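Local coordinates for protein putative Acetyltransferase from the GNAT family (Novosphingobium aromaticivorans DSM 12444, PDB 3EC4) that probably transfers acyl groups other than amino-acyl groups, as a member of the GNAT acetyltransferase family, at residues 38-43 / 61-66; 68-73 / 220-225; 8-13 / 43-48; 28-33 / 49-54. One frame throughout, in Å; residues are numbered along the deposited sequence.

In the fold
Contact 1 is the buried one, contacts 2 and 3 are partly buried, and contact 4 lies at the surface. Contact 1 joins the two-stranded sheet, 30-32 with 41-43, to strand 61-66 at the border of the large mixed sheet. Contact 2 reaches that sheet one strand further in, on 214-226, where a proline-rich loop lies over threonines and a leucine. Contacts 3 and 4 use successive parts of the loop after strand 41-43, the first meeting the start of helix 11-17 and the second strand 30-32. Backbone bonds and waters mark contact 1, a threonine hydroxyl contact 2, a guanidinium contact 3 and leucine packing contact 4. The Arg10-Glu66 salt bridge links contacts 3 and 1.

Contact 1 (38-43 / 61-66); sequences GPFAAA and EIWLVE
Pro39, Phe40 and Ala41 meet Trp63 through backbone and side chains together. Two backbone hydrogen bonds bracket Phe40: Trp63 N donates to Pro39 O at 2.9 Å, and Ala41 N to Trp63 O, also at 2.9 Å. One residue of 61-66 thus gives and takes bonds on the two sides of Phe40, the pattern of a parallel bridge. Trp63 N stands above the Pro39 carbonyl plane, whereas Ala41 N is only tilted from that of Trp63 O. The bridge is single, in keeping with strand segments whose axes lie 62° apart. A CA-H...O contact from Phe40 CA to Trp63 O, 3.1 Å, adds to it.

Apolar contacts surround the bridge. Pro39 and Trp63 point the same way, with Pro39 CG 3.5 Å from Trp63 CD1 at the edge of the indole. With CG beside its own backbone N (chi1 -68°), Phe40 brings CE1 to 3.8 Å from Val65 CG2, while CD1 approaches Trp63 CB. Beyond the bridge Leu64 CD2 lies against Ala41 O.

Water takes over where the strands part. Water 1 accepts from Val65 N and lies 2.7 Å from Ala41 O, with Glu66 OE2 also in bonding range; water 2 accepts from Ala43 N and donates to Glu66 OE2. The bend in the Glu66 chain at chi2 (-74°) turns its carboxylate back toward 41-43, and OE1 is engaged in a salt bridge with Arg10. Direct pairing is therefore confined to the single bridge of Phe40 with Trp63; beyond it two waters beside the Glu66 carboxylate reach Ala41 O, Val65 N and Ala43 N, and Arg10 would probably favour the anionic form of Glu66.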
loop_
_atom_site.group_PDB
_atom_site.type_symbol
_atom_site.label_atom_id
_atom_site.label_comp_id
_atom_site.label_asym_id
_atom_site.label_seq_id
_atom_site.Cartn_x
_atom_site.Cartn_y
_atom_site.Cartn_z
ATOM N N GLY A 38 -2.197 -2.986 9.036
ATOM C CA GLY A 38 -2.624 -3.678 7.830
ATOM C C GLY A 38 -2.417 -5.174 7.923
ATOM O O GLY A 38 -1.953 -5.670 8.952
ATOM N N PRO A 39 -2.819 -5.897 6.866
ATOM C CA PRO A 39 -2.857 -7.355 6.923
ATOM C C PRO A 39 -1.613 -8.106 6.376
ATOM O O PRO A 39 -1.673 -9.327 6.145
ATOM C CB PRO A 39 -4.044 -7.649 6.026
ATOM C CG PRO A 39 -3.867 -6.636 4.928
ATOM C CD PRO A 39 -3.391 -5.392 5.608
ATOM N N PHE A 40 -0.503 -7.402 6.210
ATOM C CA PHE A 40 0.593 -7.908 5.387
ATOM C C PHE A 40 1.533 -8.798 6.212
ATOM O O PHE A 40 1.749 -8.556 7.395
ATOM C CB PHE A 40 1.379 -6.782 4.743
ATOM C CG PHE A 40 0.588 -6.042 3.709
ATOM C CD1 PHE A 40 0.352 -6.616 2.480
ATOM C CD2 PHE A 40 0.016 -4.814 4.008
ATOM C CE1 PHE A 40 -0.389 -5.972 1.546
ATOM C CE2 PHE A 40 -0.756 -4.175 3.075
ATOM C CZ PHE A 40 -0.959 -4.751 1.854
ATOM N N ALA A 41 2.077 -9.826 5.560
ATOM C CA ALA A 41 3.066 -10.728 6.213
ATOM C C ALA A 41 4.008 -11.295 5.171
ATOM O O ALA A 41 3.745 -11.221 3.975
ATOM C CB ALA A 41 2.369 -11.879 7.014
ATOM N N ALA A 42 5.125 -11.849 5.640
ATOM C CA ALA A 42 6.126 -12.436 4.766
ATOM C C ALA A 42 6.925 -13.462 5.565
ATOM O O ALA A 42 7.077 -13.346 6.803
ATOM C CB ALA A 42 7.052 -11.348 4.179
ATOM N N ALA A 43 7.446 -14.443 4.854
ATOM C CA ALA A 43 8.284 -15.514 5.453
ATOM C C ALA A 43 9.685 -15.547 4.828
ATOM O O ALA A 43 9.877 -15.209 3.655
ATOM C CB ALA A 43 7.595 -16.889 5.270
ATOM N N GLU A 61 -6.834 -13.660 8.080
ATOM C CA GLU A 61 -6.207 -13.725 6.761
ATOM C C GLU A 61 -4.952 -12.876 6.726
ATOM O O GLU A 61 -4.788 -11.981 7.543
ATOM C CB GLU A 61 -7.199 -13.326 5.684
ATOM C CG GLU A 61 -7.734 -11.935 5.821
ATOM C CD GLU A 61 -8.903 -11.618 4.896
ATOM O OE1 GLU A 61 -9.673 -12.561 4.489
ATOM O OE2 GLU A 61 -9.015 -10.397 4.575
ATOM N N ILE A 62 -4.063 -13.168 5.789
ATOM C CA ILE A 62 -2.867 -12.367 5.594
ATOM C C ILE A 62 -2.634 -12.159 4.102
ATOM O O ILE A 62 -2.887 -13.049 3.263
ATOM C CB ILE A 62 -1.602 -12.995 6.248
ATOM C CG1 ILE A 62 -1.414 -14.474 5.823
ATOM C CG2 ILE A 62 -1.619 -12.850 7.792
ATOM C CD1 ILE A 62 -0.031 -15.026 6.218
ATOM N N TRP A 63 -2.166 -10.961 3.769
ATOM C CA TRP A 63 -1.765 -10.640 2.429
ATOM C C TRP A 63 -0.263 -10.678 2.347
ATOM O O TRP A 63 0.441 -10.086 3.192
ATOM C CB TRP A 63 -2.191 -9.238 2.004
ATOM C CG TRP A 63 -3.590 -9.118 1.529
ATOM C CD1 TRP A 63 -4.650 -8.667 2.236
ATOM C CD2 TRP A 63 -4.074 -9.427 0.223
ATOM N NE1 TRP A 63 -5.779 -8.665 1.460
ATOM C CE2 TRP A 63 -5.454 -9.124 0.214
ATOM C CE3 TRP A 63 -3.489 -9.941 -0.939
ATOM C CZ2 TRP A 63 -6.259 -9.335 -0.899
ATOM C CZ3 TRP A 63 -4.308 -10.147 -2.047
ATOM C CH2 TRP A 63 -5.671 -9.841 -2.009
ATOM N N LEU A 64 0.193 -11.320 1.273
ATOM C CA LEU A 64 1.596 -11.392 0.881
ATOM C C LEU A 64 1.807 -10.722 -0.488
ATOM O O LEU A 64 0.964 -10.826 -1.371
ATOM C CB LEU A 64 2.064 -12.841 0.847
ATOM C CG LEU A 64 1.794 -13.649 2.114
ATOM C CD1 LEU A 64 0.692 -14.635 1.840
ATOM C CD2 LEU A 64 3.078 -14.350 2.609
ATOM N N VAL A 65 2.923 -10.039 -0.617
ATOM C CA VAL A 65 3.300 -9.301 -1.853
ATOM C C VAL A 65 4.694 -9.806 -2.206
ATOM O O VAL A 65 5.665 -9.508 -1.494
ATOM C CB VAL A 65 3.245 -7.764 -1.693
ATOM C CG1 VAL A 65 3.588 -7.102 -3.026
ATOM C CG2 VAL A 65 1.834 -7.340 -1.221
ATOM N N GLU A 66 4.747 -10.646 -3.240
ATOM C CA GLU A 66 5.955 -11.351 -3.643
ATOM C C GLU A 66 6.054 -11.388 -5.145
ATOM O O GLU A 66 5.089 -11.064 -5.815
ATOM C CB GLU A 66 5.973 -12.756 -3.067
ATOM C CG GLU A 66 5.811 -12.794 -1.542
ATOM C CD GLU A 66 7.052 -12.355 -0.756
ATOM O OE1 GLU A 66 8.142 -12.272 -1.349
ATOM O OE2 GLU A 66 6.952 -12.106 0.484
HETATM O O HOH W 1 4.798 -10.672 1.578
HETATM O O HOH W 2 6.460 -14.444 2.026
#

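Contact 2 (68-73 / 220-225); sequences EPVAPP and TATLLG
Leu224, Thr220 and Val70 lose the most surface where loop 68-73 runs alongside strand 220-225, their end-to-end directions only 15° apart. Leu224 spreads its two methyls under the prolines: CD2 lies 4.1 Å from Pro72 CA, and CD1 is equally far from Pro73 CD. These are loose van der Waals contacts, and Leu51 also touches Leu224.

Thr220 presses its CB to 3.7 Å from Glu68 C, against the peptide that leads into Pro69. Its CG2, anti to the backbone N, lies beside Pro69 CA, while OG1 is held by Pro67 O just before the loop.

Val70 contributes its backbone first: Val70 N donates to Thr222 OG1 at 3.1 Å, in a nearly straight bond of 167°. Its side chain leans toward the strand and also touches Leu51.

Thr222 OG1 is gripped by three bonds. Besides the Val70 N-H it accepts from water 4, which also donates to Val70 O, and it donates to water 3, 2.8 Å away. Water 3 in turn donates to Glu68 O and Thr220 O. The backbone of Thr222 is already paired with Leu64 within the sheet, so its hydroxyl anchors a loop without strand pairing of its own here, through one direct bond and two water bridges; apolar packing follows at the Leu224 end.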
loop_
_atom_site.group_PDB
_atom_site.type_symbol
_atom_site.label_atom_id
_atom_site.label_comp_id
_atom_site.label_asym_id
_atom_site.label_seq_id
_atom_site.Cartn_x
_atom_site.Cartn_y
_atom_site.Cartn_z
ATOM N N GLU A 68 6.047 -14.067 -7.090
ATOM C CA GLU A 68 5.164 -15.123 -7.568
ATOM C C GLU A 68 4.031 -15.415 -6.555
ATOM O O GLU A 68 4.146 -15.052 -5.389
ATOM C CB GLU A 68 6.003 -16.371 -7.792
ATOM C CG GLU A 68 7.126 -16.136 -8.785
ATOM C CD GLU A 68 6.615 -15.722 -10.173
ATOM O OE1 GLU A 68 5.459 -16.072 -10.509
ATOM O OE2 GLU A 68 7.368 -15.037 -10.924
ATOM N N PRO A 69 2.956 -16.121 -6.998
ATOM C CA PRO A 69 1.988 -16.590 -6.035
ATOM C C PRO A 69 2.697 -17.346 -4.905
ATOM O O PRO A 69 3.659 -18.086 -5.154
ATOM C CB PRO A 69 1.153 -17.584 -6.850
ATOM C CG PRO A 69 1.253 -17.049 -8.251
ATOM C CD PRO A 69 2.628 -16.573 -8.364
ATOM N N VAL A 70 2.213 -17.146 -3.686
ATOM C CA VAL A 70 2.624 -17.982 -2.554
ATOM C C VAL A 70 1.708 -19.217 -2.454
ATOM O O VAL A 70 0.465 -19.105 -2.397
ATOM C CB VAL A 70 2.618 -17.179 -1.238
ATOM C CG1 VAL A 70 3.048 -18.077 -0.071
ATOM C CG2 VAL A 70 3.545 -15.934 -1.353
ATOM N N ALA A 71 2.319 -20.404 -2.416
ATOM C CA ALA A 71 1.586 -21.659 -2.205
ATOM C C ALA A 71 0.985 -21.725 -0.776
ATOM O O ALA A 71 1.606 -21.305 0.202
ATOM C CB ALA A 71 2.516 -22.868 -2.469
ATOM N N PRO A 72 -0.252 -22.199 -0.645
ATOM C CA PRO A 72 -0.788 -22.309 0.714
ATOM C C PRO A 72 -0.108 -23.416 1.506
ATOM O O PRO A 72 -0.282 -24.584 1.163
ATOM C CB PRO A 72 -2.259 -22.659 0.480
ATOM C CG PRO A 72 -2.278 -23.307 -0.870
ATOM C CD PRO A 72 -1.228 -22.623 -1.660
ATOM N N PRO A 73 0.656 -23.073 2.572
ATOM C CA PRO A 73 1.173 -24.215 3.326
ATOM C C PRO A 73 0.094 -24.891 4.142
ATOM O O PRO A 73 -1.030 -24.382 4.247
ATOM C CB PRO A 73 2.186 -23.590 4.264
ATOM C CG PRO A 73 1.779 -22.194 4.409
ATOM C CD PRO A 73 1.068 -21.790 3.183
ATOM N N THR A 220 2.911 -10.375 -7.465
ATOM C CA THR A 220 1.677 -11.064 -7.099
ATOM C C THR A 220 1.321 -10.848 -5.631
ATOM O O THR A 220 2.154 -11.085 -4.737
ATOM C CB THR A 220 1.802 -12.569 -7.328
ATOM O OG1 THR A 220 2.280 -12.794 -8.665
ATOM C CG2 THR A 220 0.475 -13.288 -7.121
ATOM N N ALA A 221 0.075 -10.420 -5.417
ATOM C CA ALA A 221 -0.520 -10.352 -4.078
ATOM C C ALA A 221 -1.279 -11.645 -3.842
ATOM O O ALA A 221 -2.157 -11.999 -4.649
ATOM C CB ALA A 221 -1.481 -9.168 -3.981
ATOM N N THR A 222 -0.927 -12.350 -2.771
ATOM C CA THR A 222 -1.651 -13.573 -2.345
ATOM C C THR A 222 -2.363 -13.341 -0.998
ATOM O O THR A 222 -1.749 -12.840 -0.059
ATOM C CB THR A 222 -0.699 -14.779 -2.196
ATOM O OG1 THR A 222 -0.111 -15.150 -3.466
ATOM C CG2 THR A 222 -1.414 -15.956 -1.566
ATOM N N LEU A 223 -3.643 -13.700 -0.934
ATOM C CA LEU A 223 -4.444 -13.667 0.284
ATOM C C LEU A 223 -4.654 -15.098 0.779
ATOM O O LEU A 223 -5.302 -15.936 0.105
ATOM C CB LEU A 223 -5.785 -12.961 0.026
ATOM C CG LEU A 223 -6.657 -12.817 1.273
ATOM C CD1 LEU A 223 -5.929 -11.939 2.339
ATOM C CD2 LEU A 223 -8.001 -12.212 0.820
ATOM N N LEU A 224 -4.067 -15.382 1.942
ATOM C CA LEU A 224 -4.215 -16.660 2.611
ATOM C C LEU A 224 -5.134 -16.540 3.818
ATOM O O LEU A 224 -4.995 -15.600 4.646
ATOM C CB LEU A 224 -2.852 -17.240 3.075
ATOM C CG LEU A 224 -1.801 -17.539 1.992
ATOM C CD1 LEU A 224 -0.503 -18.045 2.695
ATOM C CD2 LEU A 224 -2.309 -18.523 0.920
ATOM N N GLY A 225 -6.029 -17.531 3.913
ATOM C CA GLY A 225 -6.845 -17.811 5.114
ATOM C C GLY A 225 -6.546 -19.177 5.720
ATOM O O GLY A 225 -5.677 -19.902 5.251
HETATM O O HOH W 3 2.212 -13.730 -3.893
HETATM O O HOH W 4 -1.163 -17.758 -4.274
#

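Contact 3 (8-13 / 43-48); sequences LDRPVW and AAPGAE
Arg10 extends its guanidinium to the carbonyl of Ala43. NH2 donates to Ala43 O at 2.8 Å (146°), with the oxygen slightly out of the guanidinium plane, and NH1 adds a weak bond of 3.2 Å to the same Ala43 O. A bend at chi3 (68°) in an otherwise extended chain directs the group there, while Trp13 CB covers the centre of one guanidinium face. NE forms a salt bridge with Glu66, so a leucine in this place would probably leave Glu66 without its charge partner and Ala43 O without these two donors.

Trp13 has CG anti to its backbone N (chi1 -179°), which lays the six-membered part of the indole along the Ala43-Ala44 peptide. Trp13 CZ3 comes to 3.3 Å from Ala44 N, and Trp13 CH2 to 3.7 Å from Ala44 CB. Arg10 NH1 and Ala43 O both lie over one indole face, offset toward its rim.

Past this point the chain makes a type II turn from Ala44 to Ala47, where Gly46 N donates to Glu48 OE2. The contact ties the start of helix 11-17, with Arg10 as N-cap residue, to the exit of strand 41-43; Arg31 of the neighbouring strand 30-32 makes a cation-pi interaction with Trp13, and Asn29 pairs with the Ala44 backbone.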
loop_
_atom_site.group_PDB
_atom_site.type_symbol
_atom_site.label_atom_id
_atom_site.label_comp_id
_atom_site.label_asym_id
_atom_site.label_seq_id
_atom_site.Cartn_x
_atom_site.Cartn_y
_atom_site.Cartn_z
ATOM N N LEU A 8 12.613 -3.780 -3.610
ATOM C CA LEU A 8 11.214 -3.838 -4.049
ATOM C C LEU A 8 10.769 -5.241 -4.500
ATOM O O LEU A 8 9.589 -5.461 -4.768
ATOM C CB LEU A 8 10.969 -2.830 -5.150
ATOM C CG LEU A 8 11.123 -1.339 -4.866
ATOM C CD1 LEU A 8 10.675 -0.637 -6.153
ATOM C CD2 LEU A 8 10.221 -0.962 -3.675
ATOM N N ASP A 9 11.684 -6.186 -4.604
ATOM C CA ASP A 9 11.278 -7.568 -4.925
ATOM C C ASP A 9 10.509 -8.231 -3.790
ATOM O O ASP A 9 9.787 -9.199 -3.994
ATOM C CB ASP A 9 12.480 -8.420 -5.284
ATOM C CG ASP A 9 13.118 -8.016 -6.575
ATOM O OD1 ASP A 9 12.516 -7.296 -7.398
ATOM O OD2 ASP A 9 14.285 -8.382 -6.738
ATOM N N ARG A 10 10.741 -7.789 -2.571
ATOM C CA ARG A 10 10.024 -8.320 -1.432
ATOM C C ARG A 10 9.647 -7.185 -0.507
ATOM O O ARG A 10 10.315 -6.959 0.509
ATOM C CB ARG A 10 10.871 -9.361 -0.703
ATOM C CG ARG A 10 11.302 -10.581 -1.535
ATOM C CD ARG A 10 11.737 -11.734 -0.609
ATOM N NE ARG A 10 10.564 -12.206 0.091
ATOM C CZ ARG A 10 10.542 -12.844 1.259
ATOM N NH1 ARG A 10 11.652 -13.155 1.916
ATOM N NH2 ARG A 10 9.362 -13.175 1.761
ATOM N N PRO A 11 8.649 -6.374 -0.909
ATOM C CA PRO A 11 8.427 -5.088 -0.217
ATOM C C PRO A 11 7.905 -5.251 1.208
ATOM O O PRO A 11 8.271 -4.479 2.082
ATOM C CB PRO A 11 7.461 -4.322 -1.150
ATOM C CG PRO A 11 6.915 -5.329 -2.079
ATOM C CD PRO A 11 7.765 -6.560 -2.059
ATOM N N VAL A 12 7.142 -6.300 1.467
ATOM C CA VAL A 12 6.673 -6.565 2.843
ATOM C C VAL A 12 7.825 -7.024 3.729
ATOM O O VAL A 12 8.029 -6.508 4.838
ATOM C CB VAL A 12 5.526 -7.641 2.855
ATOM C CG1 VAL A 12 5.100 -7.935 4.296
ATOM C CG2 VAL A 12 4.365 -7.178 2.005
ATOM N N TRP A 13 8.533 -8.053 3.260
ATOM C CA TRP A 13 9.658 -8.595 3.972
ATOM C C TRP A 13 10.656 -7.496 4.286
ATOM O O TRP A 13 11.049 -7.296 5.443
ATOM C CB TRP A 13 10.285 -9.731 3.180
ATOM C CG TRP A 13 11.477 -10.395 3.849
ATOM C CD1 TRP A 13 12.780 -10.215 3.522
ATOM C CD2 TRP A 13 11.462 -11.375 4.907
ATOM N NE1 TRP A 13 13.582 -11.004 4.291
ATOM C CE2 TRP A 13 12.808 -11.718 5.167
ATOM C CE3 TRP A 13 10.454 -11.966 5.675
ATOM C CZ2 TRP A 13 13.177 -12.633 6.161
ATOM C CZ3 TRP A 13 10.813 -12.878 6.648
ATOM C CH2 TRP A 13 12.178 -13.189 6.898
ATOM N N ALA A 43 7.446 -14.443 4.854
ATOM C CA ALA A 43 8.284 -15.514 5.453
ATOM C C ALA A 43 9.685 -15.547 4.828
ATOM O O ALA A 43 9.877 -15.209 3.655
ATOM C CB ALA A 43 7.595 -16.889 5.270
ATOM N N ALA A 44 10.665 -16.000 5.602
ATOM C CA ALA A 44 11.992 -16.206 5.062
ATOM C C ALA A 44 11.872 -17.258 3.978
ATOM O O ALA A 44 11.025 -18.126 4.067
ATOM C CB ALA A 44 12.981 -16.687 6.158
ATOM N N PRO A 45 12.733 -17.197 2.948
ATOM C CA PRO A 45 12.742 -18.316 2.003
ATOM C C PRO A 45 12.924 -19.642 2.745
ATOM O O PRO A 45 13.749 -19.743 3.638
ATOM C CB PRO A 45 13.955 -18.023 1.122
ATOM C CG PRO A 45 14.224 -16.586 1.263
ATOM C CD PRO A 45 13.803 -16.230 2.673
ATOM N N GLY A 46 12.120 -20.639 2.411
ATOM C CA GLY A 46 12.157 -21.931 3.085
ATOM C C GLY A 46 11.290 -22.065 4.327
ATOM O O GLY A 46 10.985 -23.182 4.740
ATOM N N ALA A 47 10.870 -20.943 4.902
ATOM C CA ALA A 47 10.143 -20.917 6.172
ATOM C C ALA A 47 8.623 -20.652 6.045
ATOM O O ALA A 47 7.951 -20.313 7.022
ATOM C CB ALA A 47 10.782 -19.867 7.051
ATOM N N GLU A 48 8.103 -20.839 4.841
ATOM C CA GLU A 48 6.691 -20.569 4.496
ATOM C C GLU A 48 5.692 -21.395 5.316
ATOM O O GLU A 48 4.587 -20.926 5.598
ATOM C CB GLU A 48 6.462 -20.795 2.984
ATOM C CG GLU A 48 7.313 -19.892 2.068
ATOM C CD GLU A 48 8.688 -20.454 1.734
ATOM O OE1 GLU A 48 8.999 -21.616 2.123
ATOM O OE2 GLU A 48 9.475 -19.709 1.087
#

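Contact 4 (28-33 / 49-54); sequences GNLRRL and AGLASL
Leu30 fills the main part of this contact, its branches set against the turn formed by Gly50 to Leu54. The apolar part is a small leucine cluster: Leu30 CD1 lies 4.2 Å from Leu54 CD2, and Leu30 CD2 is 4.3 Å from Leu51 CD2. Leu54 CD2 also reaches Arg32 CB, at 4.1 Å, so that one methyl group touches both residues of strand 30-32 that face the turn. Were Leu30 cut back to an alanine, the methyls of Leu51 and Leu54 would probably lose their shared apolar neighbour, with a gap left between strand and turn.

The same leucine also meets polar atoms. Leu30 CD1 is 3.3 Å from Ser53 OG; its modelled distance of 3.0 Å from Gly50 O is doubtfully short. At Gly50 a side chain would point toward Leu30.

Polar bonds belong mostly to the turn itself. Its backbone angles are helical, and Ser53 N donates to Gly50 O at 3.0 Å, as Leu54 N does to Leu51 O. Ser53 OG, rotated between its own backbone N and carbonyl carbon (chi1 75°), also donates to Gly50 O, though the modelled length is doubtfully short. Across the segments Arg32 NE donates to water 5 at 2.8 Å, and that water adjoins Leu54 O; Arg32 NH1 bonds Gly38 O. Hydrophobic contact therefore joins this surface turn to the strand, with solvent bridging one end.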
loop_
_atom_site.group_PDB
_atom_site.type_symbol
_atom_site.label_atom_id
_atom_site.label_comp_id
_atom_site.label_asym_id
_atom_site.label_seq_id
_atom_site.Cartn_x
_atom_site.Cartn_y
_atom_site.Cartn_z
ATOM N N GLY A 28 11.679 -13.992 14.335
ATOM C CA GLY A 28 12.408 -15.066 13.693
ATOM C C GLY A 28 12.289 -14.987 12.197
ATOM O O GLY A 28 12.565 -13.943 11.592
ATOM N N ASN A 29 11.845 -16.080 11.586
ATOM C CA ASN A 29 11.731 -16.120 10.141
ATOM C C ASN A 29 10.360 -15.731 9.615
ATOM O O ASN A 29 10.057 -15.952 8.435
ATOM C CB ASN A 29 12.080 -17.529 9.604
ATOM C CG ASN A 29 13.567 -17.702 9.378
ATOM O OD1 ASN A 29 14.321 -16.709 9.319
ATOM N ND2 ASN A 29 13.991 -18.951 9.228
ATOM N N LEU A 30 9.550 -15.126 10.477
ATOM C CA LEU A 30 8.272 -14.569 10.048
ATOM C C LEU A 30 8.256 -13.102 10.358
ATOM O O LEU A 30 8.782 -12.667 11.385
ATOM C CB LEU A 30 7.092 -15.279 10.762
ATOM C CG LEU A 30 6.923 -16.768 10.394
ATOM C CD1 LEU A 30 5.829 -17.435 11.245
ATOM C CD2 LEU A 30 6.666 -17.020 8.909
ATOM N N ARG A 31 7.678 -12.346 9.447
ATOM C CA ARG A 31 7.418 -10.927 9.671
ATOM C C ARG A 31 5.958 -10.648 9.425
ATOM O O ARG A 31 5.391 -11.064 8.403
ATOM C CB ARG A 31 8.304 -10.029 8.789
ATOM C CG ARG A 31 9.777 -10.215 9.132
ATOM C CD ARG A 31 10.733 -9.455 8.246
ATOM N NE ARG A 31 12.108 -9.899 8.557
ATOM C CZ ARG A 31 13.180 -9.606 7.832
ATOM N NH1 ARG A 31 13.081 -8.839 6.741
ATOM N NH2 ARG A 31 14.371 -10.069 8.212
ATOM N N ARG A 32 5.346 -9.943 10.375
ATOM C CA ARG A 32 3.908 -9.635 10.323
ATOM C C ARG A 32 3.677 -8.195 10.681
ATOM O O ARG A 32 4.149 -7.727 11.702
ATOM C CB ARG A 32 3.175 -10.561 11.298
ATOM C CG ARG A 32 1.697 -10.238 11.584
ATOM C CD ARG A 32 0.875 -10.535 10.367
ATOM N NE ARG A 32 -0.605 -10.574 10.525
ATOM C CZ ARG A 32 -1.429 -9.544 10.261
ATOM N NH1 ARG A 32 -0.966 -8.325 9.925
ATOM N NH2 ARG A 32 -2.742 -9.724 10.353
ATOM N N LEU A 33 3.037 -7.454 9.786
ATOM C CA LEU A 33 2.728 -6.071 10.061
ATOM C C LEU A 33 1.753 -6.037 11.245
ATOM O O LEU A 33 0.814 -6.846 11.350
ATOM C CB LEU A 33 2.136 -5.395 8.806
ATOM C CG LEU A 33 1.621 -3.956 8.868
ATOM C CD1 LEU A 33 2.728 -2.983 9.163
ATOM C CD2 LEU A 33 0.844 -3.639 7.571
ATOM N N ALA A 49 6.088 -22.571 5.806
ATOM C CA ALA A 49 5.177 -23.362 6.651
ATOM C C ALA A 49 4.708 -22.566 7.861
ATOM O O ALA A 49 3.565 -22.708 8.322
ATOM C CB ALA A 49 5.837 -24.699 7.107
ATOM N N GLY A 50 5.579 -21.698 8.368
ATOM C CA GLY A 50 5.256 -20.869 9.523
ATOM C C GLY A 50 4.156 -19.844 9.317
ATOM O O GLY A 50 3.658 -19.279 10.283
ATOM N N LEU A 51 3.785 -19.573 8.064
ATOM C CA LEU A 51 2.729 -18.601 7.778
ATOM C C LEU A 51 1.417 -19.028 8.420
ATOM O O LEU A 51 0.651 -18.189 8.842
ATOM C CB LEU A 51 2.543 -18.408 6.265
ATOM C CG LEU A 51 3.614 -17.629 5.492
ATOM C CD1 LEU A 51 3.373 -17.804 3.968
ATOM C CD2 LEU A 51 3.671 -16.134 5.915
ATOM N N ALA A 52 1.183 -20.345 8.528
ATOM C CA ALA A 52 -0.032 -20.856 9.132
ATOM C C ALA A 52 -0.125 -20.432 10.595
ATOM O O ALA A 52 -1.209 -20.168 11.107
ATOM C CB ALA A 52 -0.124 -22.381 8.976
ATOM N N SER A 53 1.024 -20.338 11.253
ATOM C CA SER A 53 1.087 -19.939 12.655
ATOM C C SER A 53 0.609 -18.503 12.868
ATOM O O SER A 53 0.249 -18.156 13.982
ATOM C CB SER A 53 2.521 -20.165 13.236
ATOM O OG SER A 53 3.426 -19.186 12.767
ATOM N N LEU A 54 0.565 -17.673 11.809
ATOM C CA LEU A 54 0.030 -16.313 11.904
ATOM C C LEU A 54 -1.485 -16.263 11.745
ATOM O O LEU A 54 -2.062 -15.178 11.851
ATOM C CB LEU A 54 0.647 -15.409 10.816
ATOM C CG LEU A 54 2.171 -15.319 10.679
ATOM C CD1 LEU A 54 2.592 -14.590 9.368
ATOM C CD2 LEU A 54 2.733 -14.621 11.897
HETATM O O HOH W 5 -1.767 -12.748 11.876
#